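Local coordinates for CYTH domain-containing protein (Pyrococcus horikoshii, PDB 2EEN) that is of unknown function but belongs to the CYTH family, whose characterised members include class IV adenylate cyclases and triphosphatases acting on triphosphate-bearing substrates, at residues A[73-78]-A[148-153]; A[132-137]-A[158-163]; A[138-141]-A[145-148]. All coordinates share one frame; numbering follows the deposited sequence.

Contact 1. Residues A[73-78]-A[148-153]; sequences EKSKTR and EAVEKL
This is a small apolar contact in which V150, on helix 146-160, sets its two methyls against K74 and S75 in the loop between strands 59-70 and 78-85. CG1 of V150 lies anti to the backbone N (chi1 170°) and reaches the K74 end of the loop, with V150 CG1 3.7 Å from K74 O. The K74 side chain gives only its first carbon before its chain bends away. The other methyl rests on S75, with V150 CG2 3.6 Å from S75 CB. S75 OG also touches this methyl, 3.7 Å from V150 CG2, but makes its bonds within the loop. S75 OG takes the backbone N-H of T77 at 3.3 Å and 162°, which makes an ST turn, and it also bonds T77 OG1 at 2.8 Å. A third partner is the D72 carboxylate. An alanine here would keep the CB touching V150, but T77 N, T77 OG1 and the D72 carboxylate would probably each lose this partner and the loop would be less firmly bent. V4 of strand 3-9 also touches V150. The chemistry is split: polar bonds shape the loop from within, and methyl packing alone joins these segments.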
# COMPACT_ATOMS: atom_id res chain seq x y z
N GLU A 73 0.03 24.19 14.89
CA GLU A 73 -1.08 25.13 14.75
C GLU A 73 -0.82 26.17 13.67
O GLU A 73 -1.76 26.76 13.13
CB GLU A 73 -1.33 25.85 16.08
CG GLU A 73 -0.87 25.08 17.31
CD GLU A 73 0.64 24.97 17.40
OE1 GLU A 73 1.32 26.02 17.50
OE2 GLU A 73 1.17 23.83 17.37
N LYS A 74 0.45 26.40 13.37
CA LYS A 74 0.84 27.40 12.38
C LYS A 74 1.11 26.87 10.98
O LYS A 74 1.48 27.64 10.09
CB LYS A 74 2.07 28.17 12.86
CG LYS A 74 1.79 29.26 13.89
CD LYS A 74 1.47 28.69 15.26
CE LYS A 74 1.49 29.79 16.31
NZ LYS A 74 0.63 30.94 15.91
N SER A 75 0.95 25.57 10.77
CA SER A 75 1.21 25.01 9.45
C SER A 75 0.39 23.74 9.19
O SER A 75 -0.41 23.29 9.99
CB SER A 75 2.71 24.72 9.34
OG SER A 75 3.02 23.58 10.13
N LYS A 76 0.60 23.18 7.98
CA LYS A 76 -0.09 21.94 7.62
C LYS A 76 0.81 20.72 7.84
O LYS A 76 0.56 19.63 7.34
CB LYS A 76 -0.45 22.03 6.13
CG LYS A 76 -1.35 23.23 5.81
CD LYS A 76 -1.52 23.43 4.29
CE LYS A 76 -1.95 22.14 3.58
NZ LYS A 76 -2.04 22.39 2.14
N THR A 77 1.92 20.94 8.58
CA THR A 77 2.88 19.87 8.81
C THR A 77 2.24 18.66 9.49
O THR A 77 1.53 18.79 10.48
CB THR A 77 4.00 20.39 9.70
OG1 THR A 77 4.64 21.50 9.07
CG2 THR A 77 5.03 19.29 9.94
N ARG A 78 2.53 17.49 8.95
CA ARG A 78 1.99 16.26 9.49
C ARG A 78 2.88 15.09 9.13
O ARG A 78 3.70 15.18 8.21
CB ARG A 78 0.59 16.03 8.93
CG ARG A 78 0.57 15.88 7.43
CD ARG A 78 -0.69 16.48 6.85
NE ARG A 78 -1.86 16.03 7.58
CZ ARG A 78 -3.05 16.61 7.52
NH1 ARG A 78 -3.23 17.67 6.75
NH2 ARG A 78 -4.05 16.13 8.25
N GLU A 148 10.61 26.83 13.85
CA GLU A 148 11.61 27.66 13.17
C GLU A 148 11.43 27.60 11.65
O GLU A 148 11.46 28.63 10.97
CB GLU A 148 13.03 27.18 13.50
CG GLU A 148 13.42 27.30 14.97
CD GLU A 148 14.78 26.68 15.25
OE1 GLU A 148 15.79 27.18 14.71
OE2 GLU A 148 14.83 25.69 16.01
N ALA A 149 11.25 26.39 11.13
CA ALA A 149 11.08 26.19 9.70
C ALA A 149 9.82 26.90 9.20
O ALA A 149 9.83 27.50 8.13
CB ALA A 149 10.99 24.70 9.37
N VAL A 150 8.75 26.82 9.97
CA VAL A 150 7.50 27.46 9.59
C VAL A 150 7.73 28.96 9.47
O VAL A 150 7.29 29.59 8.51
CB VAL A 150 6.38 27.18 10.61
CG1 VAL A 150 5.18 28.08 10.32
CG2 VAL A 150 5.97 25.72 10.54
N GLU A 151 8.43 29.54 10.44
CA GLU A 151 8.70 30.97 10.42
C GLU A 151 9.50 31.33 9.17
O GLU A 151 9.23 32.33 8.51
CB GLU A 151 9.47 31.38 11.67
CG GLU A 151 8.76 31.01 12.97
CD GLU A 151 9.50 31.49 14.21
OE1 GLU A 151 10.73 31.27 14.30
OE2 GLU A 151 8.84 32.08 15.09
N LYS A 152 10.49 30.50 8.85
CA LYS A 152 11.33 30.74 7.69
C LYS A 152 10.52 30.68 6.40
O LYS A 152 10.64 31.55 5.54
CB LYS A 152 12.44 29.69 7.65
CG LYS A 152 13.31 29.75 6.44
CD LYS A 152 14.23 28.56 6.40
CE LYS A 152 15.15 28.62 5.21
NZ LYS A 152 16.10 29.76 5.31
N LEU A 153 9.69 29.65 6.28
CA LEU A 153 8.88 29.50 5.07
C LEU A 153 7.79 30.55 4.96
O LEU A 153 7.48 31.03 3.87
CB LEU A 153 8.28 28.10 5.01
CG LEU A 153 9.13 27.05 4.27
CD1 LEU A 153 10.59 27.11 4.72
CD2 LEU A 153 8.55 25.67 4.52

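Contact 2. Residues A[132-137]-A[158-163]; sequences KFIEIE and RELGVE
I134, on strand 131-139, meets V162 and L160 where helix 146-160 ends over one face of the antiparallel CYTH sheet. The helix stops in a Schellman motif at G161. Phi there is positive (114°), and G161 N bonds R158 O at 3.1 Å. At these backbone angles any side chain would collide with the carbonyl O of L160, which explains the glycine. The turn brings V162 back toward the strand, so I134 meets one residue before G161 and one after it.

The I134 side chain leaves the strand toward the helix. Its CB branches and makes no close contact itself; I134 CB is 4.7 Å from V162 CG2. The CG2 branch stands between the backbone N and the carbonyl carbon and meets the CG2 methyl of V162. The CG1 branch runs anti to the backbone N (chi1 -180°) and stays extended, which carries the tip past V162. There I134 CD1 reaches L160 CD1 at 4.2 Å. The I134 and V162 side chains cross obliquely.

I14 and V18 of helix 12-19, L157, and I122 of the adjacent strand 120-127 also touch I134, and all three contact residues are buried. The neighbouring E135 points to the other face of the strand, near K76 and R111, with weak, long ion pairs; this is consistent with a charged tunnel interior as in other CYTH proteins. The tightest point is I134 CG2 to V162 CG2, 3.5 Å, closer than carbons usually pack.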
# COMPACT_ATOMS: atom_id res chain seq x y z
N LYS A 132 -6.02 29.38 -7.78
CA LYS A 132 -4.58 29.44 -7.56
C LYS A 132 -4.12 29.48 -6.10
O LYS A 132 -4.66 30.22 -5.28
CB LYS A 132 -4.00 30.65 -8.28
CG LYS A 132 -4.15 30.62 -9.78
CD LYS A 132 -3.56 31.89 -10.40
CE LYS A 132 -3.42 31.77 -11.91
NZ LYS A 132 -4.71 31.44 -12.57
N PHE A 133 -3.10 28.68 -5.81
CA PHE A 133 -2.50 28.62 -4.49
C PHE A 133 -1.00 28.53 -4.66
O PHE A 133 -0.49 28.24 -5.75
CB PHE A 133 -2.94 27.39 -3.71
CG PHE A 133 -4.39 27.39 -3.34
CD1 PHE A 133 -5.36 27.14 -4.30
CD2 PHE A 133 -4.78 27.63 -2.03
CE1 PHE A 133 -6.71 27.14 -3.97
CE2 PHE A 133 -6.14 27.63 -1.68
CZ PHE A 133 -7.10 27.37 -2.65
N ILE A 134 -0.29 28.77 -3.57
CA ILE A 134 1.15 28.66 -3.57
C ILE A 134 1.53 27.89 -2.31
O ILE A 134 1.03 28.17 -1.21
CB ILE A 134 1.86 30.03 -3.58
CG1 ILE A 134 3.38 29.81 -3.59
CG2 ILE A 134 1.42 30.87 -2.39
CD1 ILE A 134 4.17 31.06 -3.88
N GLU A 135 2.37 26.89 -2.48
CA GLU A 135 2.81 26.10 -1.35
C GLU A 135 4.31 26.18 -1.25
O GLU A 135 4.99 26.47 -2.24
CB GLU A 135 2.37 24.64 -1.50
CG GLU A 135 0.89 24.40 -1.23
CD GLU A 135 0.51 22.93 -1.21
OE1 GLU A 135 1.37 22.09 -0.86
OE2 GLU A 135 -0.65 22.60 -1.52
N ILE A 136 4.82 25.97 -0.05
CA ILE A 136 6.25 25.96 0.19
C ILE A 136 6.51 24.85 1.20
O ILE A 136 5.72 24.63 2.12
CB ILE A 136 6.76 27.33 0.71
CG1 ILE A 136 8.29 27.32 0.73
CG2 ILE A 136 6.18 27.62 2.10
CD1 ILE A 136 8.91 28.71 0.87
N GLU A 137 7.62 24.14 1.02
CA GLU A 137 7.95 23.05 1.91
C GLU A 137 9.44 22.85 2.10
O GLU A 137 10.24 23.22 1.24
CB GLU A 137 7.36 21.74 1.38
CG GLU A 137 7.78 21.46 -0.06
CD GLU A 137 7.76 19.98 -0.39
OE1 GLU A 137 8.71 19.27 0.00
OE2 GLU A 137 6.80 19.54 -1.05
N ARG A 158 5.52 35.44 2.36
CA ARG A 158 5.05 36.80 2.56
C ARG A 158 5.88 37.78 1.73
O ARG A 158 5.37 38.78 1.23
CB ARG A 158 5.07 37.17 4.04
CG ARG A 158 3.90 36.57 4.81
CD ARG A 158 3.78 37.09 6.23
NE ARG A 158 2.49 36.72 6.79
CZ ARG A 158 1.33 37.26 6.42
NH1 ARG A 158 1.30 38.21 5.49
NH2 ARG A 158 0.20 36.84 6.96
N GLU A 159 7.16 37.46 1.56
CA GLU A 159 8.03 38.32 0.77
C GLU A 159 7.67 38.26 -0.71
O GLU A 159 8.08 39.11 -1.50
CB GLU A 159 9.49 37.93 0.96
CG GLU A 159 10.03 38.25 2.35
CD GLU A 159 10.33 39.73 2.59
OE1 GLU A 159 10.18 40.58 1.68
OE2 GLU A 159 10.77 40.03 3.72
N LEU A 160 6.89 37.24 -1.09
CA LEU A 160 6.45 37.08 -2.47
C LEU A 160 5.08 37.71 -2.69
O LEU A 160 4.62 37.83 -3.83
CB LEU A 160 6.39 35.59 -2.82
CG LEU A 160 7.75 34.91 -2.91
CD1 LEU A 160 7.55 33.40 -2.99
CD2 LEU A 160 8.52 35.43 -4.11
N GLY A 161 4.43 38.11 -1.61
CA GLY A 161 3.13 38.73 -1.73
C GLY A 161 1.97 37.94 -1.16
O GLY A 161 0.82 38.39 -1.22
N VAL A 162 2.25 36.77 -0.61
CA VAL A 162 1.20 35.94 -0.03
C VAL A 162 0.69 36.58 1.26
O VAL A 162 1.46 36.90 2.15
CB VAL A 162 1.72 34.52 0.29
CG1 VAL A 162 0.58 33.65 0.77
CG2 VAL A 162 2.36 33.92 -0.96
N GLU A 163 -0.63 36.76 1.34
CA GLU A 163 -1.26 37.39 2.50
C GLU A 163 -2.17 36.46 3.29
O GLU A 163 -2.20 36.51 4.52
CB GLU A 163 -2.06 38.61 2.06
CG GLU A 163 -1.24 39.73 1.46
CD GLU A 163 -2.11 40.84 0.91
OE1 GLU A 163 -3.01 41.30 1.64
OE2 GLU A 163 -1.88 41.26 -0.24

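Contact 3. Residues A[138-141]-A[145-148]; sequences TLVK and EIPE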
# COMPACT_ATOMS: atom_id res chain seq x y z
N THR A 138 9.78 22.24 3.23
CA THR A 138 11.15 21.92 3.56
C THR A 138 11.11 20.83 4.62
O THR A 138 10.15 20.74 5.38
CB THR A 138 11.91 23.14 4.12
OG1 THR A 138 13.30 22.81 4.25
CG2 THR A 138 11.36 23.54 5.49
N LEU A 139 12.14 20.00 4.65
CA LEU A 139 12.21 18.92 5.62
C LEU A 139 12.99 19.30 6.86
O LEU A 139 13.95 20.07 6.80
CB LEU A 139 12.84 17.68 4.98
CG LEU A 139 12.11 17.09 3.78
CD1 LEU A 139 12.86 15.88 3.26
CD2 LEU A 139 10.69 16.70 4.17
N VAL A 140 12.56 18.77 8.00
CA VAL A 140 13.22 19.01 9.28
C VAL A 140 13.29 17.65 9.98
O VAL A 140 12.42 16.81 9.78
CB VAL A 140 12.42 19.99 10.16
CG1 VAL A 140 12.33 21.34 9.47
CG2 VAL A 140 11.04 19.45 10.45
N LYS A 141 14.30 17.45 10.81
CA LYS A 141 14.45 16.17 11.49
C LYS A 141 13.55 16.02 12.71
O LYS A 141 12.84 15.03 12.85
CB LYS A 141 15.91 15.95 11.88
CG LYS A 141 16.18 14.56 12.44
CD LYS A 141 17.67 14.35 12.68
CE LYS A 141 17.94 12.93 13.16
NZ LYS A 141 19.39 12.69 13.36
N GLU A 145 11.85 21.36 15.65
CA GLU A 145 12.45 22.21 14.63
C GLU A 145 11.40 22.78 13.68
O GLU A 145 11.67 23.64 12.85
CB GLU A 145 13.47 21.38 13.85
CG GLU A 145 14.59 20.85 14.75
CD GLU A 145 15.56 20.04 13.91
OE1 GLU A 145 15.12 19.14 13.21
OE2 GLU A 145 16.76 20.30 13.99
N ILE A 146 10.15 22.27 13.80
CA ILE A 146 9.09 22.72 12.89
C ILE A 146 8.78 24.22 13.05
O ILE A 146 8.65 24.97 12.09
CB ILE A 146 7.83 21.91 13.20
CG1 ILE A 146 8.01 20.46 12.74
CG2 ILE A 146 6.62 22.50 12.44
CD1 ILE A 146 6.78 19.60 13.05
N PRO A 147 8.65 24.72 14.29
CA PRO A 147 8.35 26.14 14.47
C PRO A 147 9.31 27.07 13.72
O PRO A 147 8.87 27.99 13.04
CB PRO A 147 8.42 26.31 15.99
CG PRO A 147 7.88 25.00 16.47
CD PRO A 147 8.62 24.01 15.59
N GLU A 148 10.61 26.83 13.85
CA GLU A 148 11.61 27.66 13.17
C GLU A 148 11.43 27.60 11.65
O GLU A 148 11.46 28.63 10.97
CB GLU A 148 13.03 27.18 13.50
CG GLU A 148 13.42 27.30 14.97
CD GLU A 148 14.78 26.68 15.25
OE1 GLU A 148 15.79 27.18 14.71
OE2 GLU A 148 14.83 25.69 16.01
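V140 packs against I146 and E145 where the chain leaves strand 131-139 and turns into helix 146-160. The more enclosed, apolar part is formed by V140 and the buried I146. V140 CG2 lies 3.9 Å from I146 CG1, and the two side chains cross at about a right angle. V140 has chi1 -62°, which puts CG2 between the backbone N and the carbonyl carbon and brings it to the isoleucine. Its other methyl lies over the backbone, with V140 CG1 4.1 Å from E145 O. Y2, V4 and A149 also touch V140, while V4, I71 and T77 touch I146. V140, itself partly exposed, closes the edge of the apolar patch against I146 and A149.

The other side is polar and more open. E145 begins beside the valine, with E145 CB 4.1 Å from V140 CB. From there its chain is extended (chi2 -180°) and runs across V140 to the backbone of K141. The carboxylate oxygen E145 OE1 stands 3.0 Å from K141 N and bonds the backbone N of E142. This ties the glutamate to the loop that precedes it. K141 is exposed and lends little beyond its CB, which is 3.5 Å from E145 OE1. Its chain is fully extended and leads away, so K141 NZ ends 7.7 Å from E145 OE1 and forms no salt bridge with it.

Together these features make a short strand-loop-helix connection, in which a glutamate from the end of the loop accepts from the backbone N of E142 near its beginning.

How the contacts relate
All three contacts use helix 146-160: contact 3 at its start, contact 1 in the next turns, contact 2 at its end. Contacts 2 and 3 also share strand 131-139. Along the chain, segment 73-78 comes first. Contacts 1 and 2 cross, and contact 3 falls between the two segments of contact 2. Centres of contacts 1 and 3 are about 7 Å apart, those of 1 and 2 about 13 Å, and those of 2 and 3 about 18 Å. A149 touches V140, and L153 touches I136. The helix is thereby held at both ends to strand 131-139 or the residues just after it, and near its start to the loop before strand 78-85.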